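PDB 1M7S: catalase from Pseudomonas syringae, which breaks down hydrogen peroxide into water and oxygen with a heme cofactor, protecting the cell from the toxic effects of the peroxide. Local coordinates for residues D31-L34 with L35-Q39; L442-S445 with K446-L450; K145-P148 with R149-L152; D160-S163 with H164-E167. All blocks are in the same frame, centred on the assembly; numbering follows the deposited sequence.

How the contacts relate
Along the chain the order is contact 1, contact 3, contact 4, contact 2. Contact 1 starts helix 32-41 in the N-terminal arm, which reaches out to other subunits. Its centre lies about 58 Å from that of contact 2 and about 37 Å from that of contact 3. Contact 3 is the loop that follows helix 137-144, and contact 4 ends the next helix, 155-163; their centres are about 20 Å apart. Contact 2 opens helix 443-456 in the C-terminal helical region. It touches contact 4, where Met449 packs on Phe162 and Ser163, so helices from two distant parts of the sequence meet. All four also touch the fourth subunit of the tetramer.

Contact 1 of 4, residues D31-L34 with L35-Q39; sequences DVQL and LQKLQ
Residues Asp31 to Gln39 are one unbroken stretch, helical from Val32 on. Four successive i to i+4 backbone bonds join the two segments, from Leu35 N to Asp31 O through to Leu38 N to Leu34 O. The Leu35 N to Asp31 O bond is nearly straight at 173°. Asp31 is the N-cap. Its OD2 accepts from Leu34 N at 3.1 Å, and the donor comes from above the carboxylate plane. The same carboxylate bonds Gln19 through OD1 and Tyr392 of the third subunit through OD2.

One turn apart, Leu34 and Leu38 meet through their methyls, CD1 to CD1 at 3.8 Å. On another side of the helix the Gln33 amide lies against the aliphatic part of Lys37, with Gln33 NE2 3.4 Å from Lys37 CD. A bend at Gln33 chi2 (75°) folds the amide over toward Lys37. Gln33 NE2 and Lys37 NZ both bond Asn15 OD1; Lys37 NZ also bonds Ile135 O and makes a salt bridge to Asp139, both of the second subunit. A water lies between Gln33 OE1 and Gln36 OE1, 2.7 Å from Gln36 OE1, though it has more acceptors in reach than protons to give. Gln36 OE1 also accepts from Asp7 N. Leu38 touches a bound heme. This is an N-capped helix start within the N-terminal arm, buried among subunits as in the interwoven tetramers of catalases.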
loop_
_atom_site.group_PDB
_atom_site.type_symbol
_atom_site.label_atom_id
_atom_site.label_comp_id
_atom_site.label_asym_id
_atom_site.label_seq_id
_atom_site.Cartn_x
_atom_site.Cartn_y
_atom_site.Cartn_z
ATOM N N ASP A 31 22.751 11.643 8.560
ATOM C CA ASP A 31 22.217 12.904 8.104
ATOM C C ASP A 31 20.696 12.730 7.990
ATOM O O ASP A 31 20.133 12.526 6.896
ATOM C CB ASP A 31 22.783 13.300 6.741
ATOM C CG ASP A 31 22.416 14.744 6.437
ATOM O OD1 ASP A 31 23.153 15.350 5.645
ATOM O OD2 ASP A 31 21.382 15.261 6.969
ATOM N N VAL A 32 19.985 12.977 9.076
ATOM C CA VAL A 32 18.540 12.799 9.113
ATOM C C VAL A 32 17.789 13.774 8.208
ATOM O O VAL A 32 16.696 13.375 7.735
ATOM C CB VAL A 32 18.011 12.830 10.563
ATOM C CG1 VAL A 32 18.721 11.736 11.371
ATOM C CG2 VAL A 32 18.234 14.142 11.260
ATOM N N GLN A 33 18.316 14.973 7.945
ATOM C CA GLN A 33 17.623 15.879 7.023
ATOM C C GLN A 33 17.717 15.310 5.611
ATOM O O GLN A 33 16.696 15.286 4.871
ATOM C CB GLN A 33 18.124 17.319 7.082
ATOM C CG GLN A 33 17.758 18.241 5.899
ATOM C CD GLN A 33 16.303 18.675 5.962
ATOM O OE1 GLN A 33 15.521 18.036 6.680
ATOM N NE2 GLN A 33 15.878 19.704 5.236
ATOM N N LEU A 34 18.923 14.913 5.188
ATOM C CA LEU A 34 18.993 14.313 3.842
ATOM C C LEU A 34 18.003 13.158 3.708
ATOM O O LEU A 34 17.231 13.058 2.718
ATOM C CB LEU A 34 20.424 13.848 3.573
ATOM C CG LEU A 34 20.672 13.040 2.307
ATOM C CD1 LEU A 34 20.430 13.933 1.074
ATOM C CD2 LEU A 34 22.106 12.544 2.318
ATOM N N LEU A 35 18.025 12.192 4.628
ATOM C CA LEU A 35 17.214 10.986 4.564
ATOM C C LEU A 35 15.725 11.282 4.635
ATOM O O LEU A 35 14.971 10.717 3.820
ATOM C CB LEU A 35 17.526 9.994 5.722
ATOM C CG LEU A 35 18.703 9.017 5.590
ATOM C CD1 LEU A 35 18.362 7.877 4.632
ATOM C CD2 LEU A 35 19.955 9.660 5.065
ATOM N N GLN A 36 15.301 12.243 5.476
ATOM C CA GLN A 36 13.870 12.524 5.500
ATOM C C GLN A 36 13.381 13.133 4.203
ATOM O O GLN A 36 12.302 12.797 3.733
ATOM C CB GLN A 36 13.516 13.486 6.655
ATOM C CG GLN A 36 11.975 13.600 6.785
ATOM C CD GLN A 36 11.677 14.293 8.130
ATOM O OE1 GLN A 36 11.769 15.523 8.179
ATOM N NE2 GLN A 36 11.345 13.486 9.129
ATOM N N LYS A 37 14.099 14.139 3.666
ATOM C CA LYS A 37 13.701 14.792 2.447
ATOM C C LYS A 37 13.662 13.768 1.318
ATOM O O LYS A 37 12.693 13.851 0.572
ATOM C CB LYS A 37 14.669 15.887 1.939
ATOM C CG LYS A 37 14.814 17.065 2.851
ATOM C CD LYS A 37 15.888 18.010 2.322
ATOM C CE LYS A 37 15.470 18.763 1.061
ATOM N NZ LYS A 37 16.502 19.848 0.813
ATOM N N LEU A 38 14.641 12.868 1.265
ATOM C CA LEU A 38 14.621 11.885 0.165
ATOM C C LEU A 38 13.479 10.877 0.370
ATOM O O LEU A 38 12.773 10.613 -0.603
ATOM C CB LEU A 38 15.982 11.217 -0.002
ATOM C CG LEU A 38 17.121 12.086 -0.564
ATOM C CD1 LEU A 38 18.396 11.241 -0.642
ATOM C CD2 LEU A 38 16.710 12.596 -1.948
ATOM N N GLN A 39 13.238 10.413 1.585
ATOM C CA GLN A 39 12.142 9.434 1.758
ATOM C C GLN A 39 10.805 10.029 1.458
ATOM O O GLN A 39 9.888 9.368 0.937
ATOM C CB GLN A 39 12.243 8.810 3.162
ATOM C CG GLN A 39 13.427 7.852 3.244
ATOM C CD GLN A 39 13.275 6.800 4.346
ATOM O OE1 GLN A 39 13.342 7.099 5.557
ATOM N NE2 GLN A 39 13.145 5.536 3.937
HETATM O O HOH W 1 12.759 17.025 6.141
#

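Contact 2 of 4, residues L442-S445 with K446-L450; sequences LTES and KNIML. Unlike the reference sequence in segment 442-445: Leu442 (reference His).
The Asn447 amide lies beside Thr443, one turn back, and the two side chains point the same way. Asn447 ND2 is 3.6 Å from the methyl Thr443 CG2. The same ND2 lies near Thr443 O, but the angle is too poor for a hydrogen bond. With chi1 at -70° the amide stays beside its own backbone N and so alongside Thr443. At its other end OD1 accepts from Asp471 N, close to helix 472-480. The Glu444 carboxylate turns outward to a salt bridge with Arg380 of the fourth subunit.

This is the first turn of helix 443-456, with Leu442 at the N-cap position. Lys446 N bonds Leu442 O at 2.9 Å, and the Asn447, Ile448 and Met449 amides continue the i to i+4 series. Leu442 differs from the reference sequence, which has His there.

Ile448 packs on Glu444, with Ile448 CG1 3.4 Å from Glu444 O and Ile448 CD1 4.4 Å from Glu444 CG. The Lys446 chain, bent at chi3, carries NZ back toward the start of the helix. There NZ bonds Ala439 O and Ala468 O and donates to a water at 3.0 Å; that water's bond to Thr443 OG1 is weak. Met449 CG rests 3.4 Å from Ser445 O, and its side chain leads off toward helix 155-163.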
loop_
_atom_site.group_PDB
_atom_site.type_symbol
_atom_site.label_atom_id
_atom_site.label_comp_id
_atom_site.label_asym_id
_atom_site.label_seq_id
_atom_site.Cartn_x
_atom_site.Cartn_y
_atom_site.Cartn_z
ATOM N N LEU A 442 -8.318 -5.312 -39.123
ATOM C CA LEU A 442 -8.446 -6.599 -39.817
ATOM C C LEU A 442 -9.721 -6.544 -40.672
ATOM O O LEU A 442 -10.766 -6.024 -40.262
ATOM C CB LEU A 442 -8.520 -7.725 -38.793
ATOM C CG LEU A 442 -9.888 -7.705 -38.060
ATOM C CD1 LEU A 442 -10.760 -8.804 -38.614
ATOM C CD2 LEU A 442 -9.918 -7.721 -36.564
ATOM N N THR A 443 -9.614 -7.073 -41.892
ATOM C CA THR A 443 -10.714 -6.967 -42.847
ATOM C C THR A 443 -12.068 -7.424 -42.321
ATOM O O THR A 443 -13.047 -6.709 -42.605
ATOM C CB THR A 443 -10.442 -7.871 -44.090
ATOM O OG1 THR A 443 -9.175 -7.411 -44.567
ATOM C CG2 THR A 443 -11.541 -7.741 -45.118
ATOM N N GLU A 444 -12.128 -8.558 -41.655
ATOM C CA GLU A 444 -13.419 -9.016 -41.162
ATOM C C GLU A 444 -14.035 -8.003 -40.187
ATOM O O GLU A 444 -15.208 -7.654 -40.344
ATOM C CB GLU A 444 -13.293 -10.393 -40.531
ATOM C CG GLU A 444 -14.587 -11.116 -40.238
ATOM C CD GLU A 444 -14.365 -12.509 -39.662
ATOM O OE1 GLU A 444 -13.850 -13.389 -40.407
ATOM O OE2 GLU A 444 -14.698 -12.753 -38.473
ATOM N N SER A 445 -13.296 -7.528 -39.194
ATOM C CA SER A 445 -13.881 -6.550 -38.253
ATOM C C SER A 445 -14.218 -5.236 -38.944
ATOM O O SER A 445 -15.219 -4.615 -38.592
ATOM C CB SER A 445 -12.886 -6.180 -37.130
ATOM O OG SER A 445 -12.709 -7.349 -36.352
ATOM N N LYS A 446 -13.378 -4.826 -39.886
ATOM C CA LYS A 446 -13.576 -3.571 -40.607
ATOM C C LYS A 446 -14.883 -3.611 -41.398
ATOM O O LYS A 446 -15.662 -2.673 -41.269
ATOM C CB LYS A 446 -12.418 -3.285 -41.568
ATOM C CG LYS A 446 -12.576 -2.039 -42.419
ATOM C CD LYS A 446 -11.581 -1.943 -43.561
ATOM C CE LYS A 446 -10.127 -1.925 -43.119
ATOM N NZ LYS A 446 -9.188 -1.759 -44.273
ATOM N N ASN A 447 -15.173 -4.673 -42.168
ATOM C CA ASN A 447 -16.435 -4.651 -42.909
ATOM C C ASN A 447 -17.630 -4.782 -41.972
ATOM O O ASN A 447 -18.662 -4.253 -42.360
ATOM C CB ASN A 447 -16.481 -5.741 -43.985
ATOM C CG ASN A 447 -15.499 -5.375 -45.107
ATOM O OD1 ASN A 447 -15.369 -4.231 -45.506
ATOM N ND2 ASN A 447 -14.805 -6.392 -45.599
ATOM N N ILE A 448 -17.441 -5.420 -40.812
ATOM C CA ILE A 448 -18.581 -5.521 -39.873
ATOM C C ILE A 448 -18.867 -4.144 -39.275
ATOM O O ILE A 448 -20.020 -3.726 -39.139
ATOM C CB ILE A 448 -18.306 -6.560 -38.811
ATOM C CG1 ILE A 448 -18.475 -7.984 -39.412
ATOM C CG2 ILE A 448 -19.258 -6.365 -37.610
ATOM C CD1 ILE A 448 -17.961 -8.977 -38.337
ATOM N N MET A 449 -17.819 -3.446 -38.856
ATOM C CA MET A 449 -17.956 -2.075 -38.369
ATOM C C MET A 449 -18.657 -1.215 -39.408
ATOM O O MET A 449 -19.525 -0.412 -39.015
ATOM C CB MET A 449 -16.591 -1.460 -38.069
ATOM C CG MET A 449 -15.982 -1.895 -36.732
ATOM S SD MET A 449 -16.993 -1.737 -35.244
ATOM C CE MET A 449 -17.509 -0.030 -35.342
ATOM N N LEU A 450 -18.231 -1.304 -40.664
ATOM C CA LEU A 450 -18.847 -0.511 -41.744
ATOM C C LEU A 450 -20.314 -0.816 -41.923
ATOM O O LEU A 450 -21.145 0.064 -42.209
ATOM C CB LEU A 450 -18.042 -0.789 -43.036
ATOM C CG LEU A 450 -16.665 -0.102 -43.059
ATOM C CD1 LEU A 450 -15.891 -0.516 -44.313
ATOM C CD2 LEU A 450 -16.714 1.416 -42.934
HETATM O O HOH W 2 -9.528 -4.314 -45.708
#

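Contact 3 of 4, residues K145-P148 with R149-L152; sequences KPDP and RTNL
Asp147 and Arg149 form a two-point salt bridge. Arg149 presents its NE and NH2 side to the carboxylate, one nitrogen to each oxygen. Arg149 NE meets Asp147 OD1 at 2.9 Å and NH2 meets OD2 at 2.8 Å, both on syn lone pairs. The two planes are nearly coplanar, 26° apart. Arg149 N bonds Asp147 OD1 as well, at 2.9 Å, on the anti lone pair. OD1 is thus gripped twice, and the carboxylate is fixed against rotation. The bend at Arg149 chi3 (-72°) turns the guanidinium back toward the aspartate. Asn154 ND2 adds a further bond to OD2.

The backbone sets these groups in place. Asp147 O accepts from both Thr150 N and Asn151 N, the latter at 2.9 Å. Asp147 N donates to Leu152 O at 2.8 Å and so closes the turn. Thr150 OG1 accepts from Leu152 N at 3.2 Å, and Pro146 CB packs 3.6 Å from Asn151 C.

Farther out, Asn151 OD1 accepts from His97 of the second subunit, and Arg149 packs on Asp297 of that subunit. Gly373 of the fourth subunit lies against Asp147 and Pro148. Here a compact turn with an ST turn at Thr150 joins helices 137-144 and 155-163 at a subunit interface.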
loop_
_atom_site.group_PDB
_atom_site.type_symbol
_atom_site.label_atom_id
_atom_site.label_comp_id
_atom_site.label_asym_id
_atom_site.label_seq_id
_atom_site.Cartn_x
_atom_site.Cartn_y
_atom_site.Cartn_z
ATOM N N LYS A 145 -7.510 1.603 -24.767
ATOM C CA LYS A 145 -6.219 2.086 -24.289
ATOM C C LYS A 145 -5.103 1.691 -25.278
ATOM O O LYS A 145 -5.345 0.816 -26.094
ATOM C CB LYS A 145 -5.902 1.357 -22.976
ATOM C CG LYS A 145 -6.707 1.779 -21.737
ATOM C CD LYS A 145 -5.972 2.946 -21.078
ATOM C CE LYS A 145 -6.788 3.270 -19.792
ATOM N NZ LYS A 145 -6.081 4.394 -19.127
ATOM N N PRO A 146 -3.926 2.262 -25.153
ATOM C CA PRO A 146 -2.763 1.924 -25.950
ATOM C C PRO A 146 -2.482 0.434 -25.874
ATOM O O PRO A 146 -2.790 -0.284 -24.920
ATOM C CB PRO A 146 -1.573 2.726 -25.337
ATOM C CG PRO A 146 -2.322 3.884 -24.705
ATOM C CD PRO A 146 -3.693 3.403 -24.242
ATOM N N ASP A 147 -1.868 -0.085 -26.927
ATOM C CA ASP A 147 -1.545 -1.539 -27.005
ATOM C C ASP A 147 -0.690 -1.904 -25.790
ATOM O O ASP A 147 0.281 -1.222 -25.499
ATOM C CB ASP A 147 -0.719 -1.664 -28.278
ATOM C CG ASP A 147 -0.497 -3.099 -28.741
ATOM O OD1 ASP A 147 -0.043 -3.926 -27.934
ATOM O OD2 ASP A 147 -0.758 -3.330 -29.935
ATOM N N PRO A 148 -0.962 -3.022 -25.150
ATOM C CA PRO A 148 -0.269 -3.478 -23.950
ATOM C C PRO A 148 1.172 -3.888 -24.216
ATOM O O PRO A 148 1.969 -4.034 -23.265
ATOM C CB PRO A 148 -1.046 -4.679 -23.366
ATOM C CG PRO A 148 -1.907 -5.056 -24.559
ATOM C CD PRO A 148 -2.141 -3.836 -25.403
ATOM N N ARG A 149 1.478 -4.185 -25.478
ATOM C CA ARG A 149 2.853 -4.567 -25.806
ATOM C C ARG A 149 3.718 -3.332 -25.979
ATOM O O ARG A 149 4.926 -3.441 -25.784
ATOM C CB ARG A 149 2.827 -5.264 -27.225
ATOM C CG ARG A 149 2.071 -6.577 -27.186
ATOM C CD ARG A 149 1.755 -7.134 -28.588
ATOM N NE ARG A 149 0.724 -6.364 -29.286
ATOM C CZ ARG A 149 0.128 -6.751 -30.413
ATOM N NH1 ARG A 149 0.495 -7.907 -31.015
ATOM N NH2 ARG A 149 -0.833 -5.989 -30.927
ATOM N N THR A 150 3.184 -2.177 -26.371
ATOM C CA THR A 150 4.041 -1.049 -26.723
ATOM C C THR A 150 3.762 0.315 -26.097
ATOM O O THR A 150 4.512 1.260 -26.302
ATOM C CB THR A 150 3.954 -0.768 -28.259
ATOM O OG1 THR A 150 2.598 -0.434 -28.602
ATOM C CG2 THR A 150 4.453 -1.940 -29.098
ATOM N N ASN A 151 2.629 0.447 -25.445
ATOM C CA ASN A 151 2.184 1.769 -24.960
ATOM C C ASN A 151 1.936 2.715 -26.102
ATOM O O ASN A 151 1.988 3.952 -25.912
ATOM C CB ASN A 151 3.147 2.306 -23.891
ATOM C CG ASN A 151 2.589 3.399 -23.022
ATOM O OD1 ASN A 151 1.434 3.299 -22.633
ATOM N ND2 ASN A 151 3.407 4.440 -22.706
ATOM N N LEU A 152 1.595 2.292 -27.328
ATOM C CA LEU A 152 1.269 3.157 -28.434
ATOM C C LEU A 152 -0.184 2.896 -28.841
ATOM O O LEU A 152 -0.687 1.777 -28.694
ATOM C CB LEU A 152 2.147 2.862 -29.688
ATOM C CG LEU A 152 3.631 3.223 -29.498
ATOM C CD1 LEU A 152 4.432 2.549 -30.587
ATOM C CD2 LEU A 152 3.763 4.745 -29.448
#

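Contact 4 of 4, residues D160-S163 with H164-E167; sequences DFFS and HVPE
Val165 packs tightly against two phenylalanines, while His164 sits on the partly exposed side. Val165 CG2 lies over one face of the Phe161 ring, 4.2 Å from its centroid and 18° off the ring normal, a CH-pi contact. Val165 CB meets the edge of Phe162 at CD2, 4.0 Å away. Val165 CG2 is anti to its own carbonyl carbon, which directs this methyl at the Phe161 face. Behind these rings stands helix 137-144: Phe144 meets Phe162 edge-to-face, and Met140 touches both.

The contact marks the end region of helix 155-163, where i to i+3 bonds replace the helical i to i+4 pattern. His164 N bonds Phe161 O at 3.0 Å and Val165 N bonds Phe162 O at 2.8 Å.

On the more open side the His164 ring turns back on the helix. Its ND1 donates to Phe161 O at 3.2 Å, with that oxygen in the ring plane. The bond to Asp160 O is shorter but weak, with an angle of only 119°. Phe161 O therefore takes two donors, His164 N and ND1, from the same face. Ser163 OG donates to Asp160 O at 2.7 Å. Asp160 OD2 is hydrogen-bonded to Tyr376 OH and Ser379 OG of the fourth subunit, and Pro378 of that subunit packs on His164.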
loop_
_atom_site.group_PDB
_atom_site.type_symbol
_atom_site.label_atom_id
_atom_site.label_comp_id
_atom_site.label_asym_id
_atom_site.label_seq_id
_atom_site.Cartn_x
_atom_site.Cartn_y
_atom_site.Cartn_z
ATOM N N ASP A 160 -11.599 -4.477 -33.374
ATOM C CA ASP A 160 -11.801 -5.914 -33.192
ATOM C C ASP A 160 -12.867 -6.067 -32.102
ATOM O O ASP A 160 -13.920 -6.725 -32.268
ATOM C CB ASP A 160 -10.456 -6.525 -32.747
ATOM C CG ASP A 160 -10.514 -7.966 -32.297
ATOM O OD1 ASP A 160 -11.443 -8.664 -32.743
ATOM O OD2 ASP A 160 -9.632 -8.402 -31.520
ATOM N N PHE A 161 -12.741 -5.332 -30.984
ATOM C CA PHE A 161 -13.745 -5.397 -29.901
ATOM C C PHE A 161 -15.112 -4.918 -30.357
ATOM O O PHE A 161 -16.122 -5.652 -30.290
ATOM C CB PHE A 161 -13.265 -4.545 -28.696
ATOM C CG PHE A 161 -14.228 -4.470 -27.537
ATOM C CD1 PHE A 161 -14.521 -5.525 -26.694
ATOM C CD2 PHE A 161 -14.909 -3.278 -27.361
ATOM C CE1 PHE A 161 -15.425 -5.405 -25.645
ATOM C CE2 PHE A 161 -15.824 -3.142 -26.318
ATOM C CZ PHE A 161 -16.070 -4.187 -25.475
ATOM N N PHE A 162 -15.160 -3.688 -30.885
ATOM C CA PHE A 162 -16.432 -3.056 -31.231
ATOM C C PHE A 162 -17.153 -3.678 -32.421
ATOM O O PHE A 162 -18.385 -3.556 -32.516
ATOM C CB PHE A 162 -16.266 -1.547 -31.454
ATOM C CG PHE A 162 -16.081 -0.766 -30.173
ATOM C CD1 PHE A 162 -15.026 0.094 -29.979
ATOM C CD2 PHE A 162 -17.043 -0.882 -29.180
ATOM C CE1 PHE A 162 -14.912 0.860 -28.794
ATOM C CE2 PHE A 162 -16.931 -0.153 -28.006
ATOM C CZ PHE A 162 -15.879 0.703 -27.823
ATOM N N SER A 163 -16.465 -4.469 -33.244
ATOM C CA SER A 163 -17.125 -5.298 -34.262
ATOM C C SER A 163 -18.073 -6.320 -33.640
ATOM O O SER A 163 -19.039 -6.733 -34.312
ATOM C CB SER A 163 -16.096 -6.005 -35.163
ATOM O OG SER A 163 -15.430 -7.069 -34.512
ATOM N N HIS A 164 -17.973 -6.691 -32.353
ATOM C CA HIS A 164 -18.933 -7.524 -31.671
ATOM C C HIS A 164 -19.951 -6.707 -30.876
ATOM O O HIS A 164 -20.748 -7.247 -30.105
ATOM C CB HIS A 164 -18.187 -8.412 -30.632
ATOM C CG HIS A 164 -17.059 -9.206 -31.233
ATOM N ND1 HIS A 164 -15.839 -8.606 -31.478
ATOM C CD2 HIS A 164 -16.958 -10.500 -31.652
ATOM C CE1 HIS A 164 -15.011 -9.489 -32.029
ATOM N NE2 HIS A 164 -15.677 -10.624 -32.129
ATOM N N VAL A 165 -19.907 -5.367 -30.980
ATOM C CA VAL A 165 -20.705 -4.467 -30.147
ATOM C C VAL A 165 -21.441 -3.408 -30.955
ATOM O O VAL A 165 -21.131 -2.221 -31.008
ATOM C CB VAL A 165 -19.744 -3.775 -29.132
ATOM C CG1 VAL A 165 -20.547 -2.967 -28.086
ATOM C CG2 VAL A 165 -18.865 -4.759 -28.358
ATOM N N PRO A 166 -22.525 -3.780 -31.622
ATOM C CA PRO A 166 -23.355 -2.948 -32.460
ATOM C C PRO A 166 -24.014 -1.805 -31.656
ATOM O O PRO A 166 -24.244 -0.702 -32.221
ATOM C CB PRO A 166 -24.451 -3.876 -33.094
ATOM C CG PRO A 166 -24.430 -5.070 -32.178
ATOM C CD PRO A 166 -23.045 -5.159 -31.543
ATOM N N GLU A 167 -24.151 -2.000 -30.348
ATOM C CA GLU A 167 -24.673 -0.939 -29.480
ATOM C C GLU A 167 -23.720 0.246 -29.330
ATOM O O GLU A 167 -24.160 1.352 -28.937
ATOM C CB GLU A 167 -25.120 -1.492 -28.141
ATOM C CG GLU A 167 -23.961 -2.040 -27.295
ATOM C CD GLU A 167 -23.817 -3.564 -27.485
ATOM O OE1 GLU A 167 -23.494 -4.199 -26.436
ATOM O OE2 GLU A 167 -23.945 -4.074 -28.651
#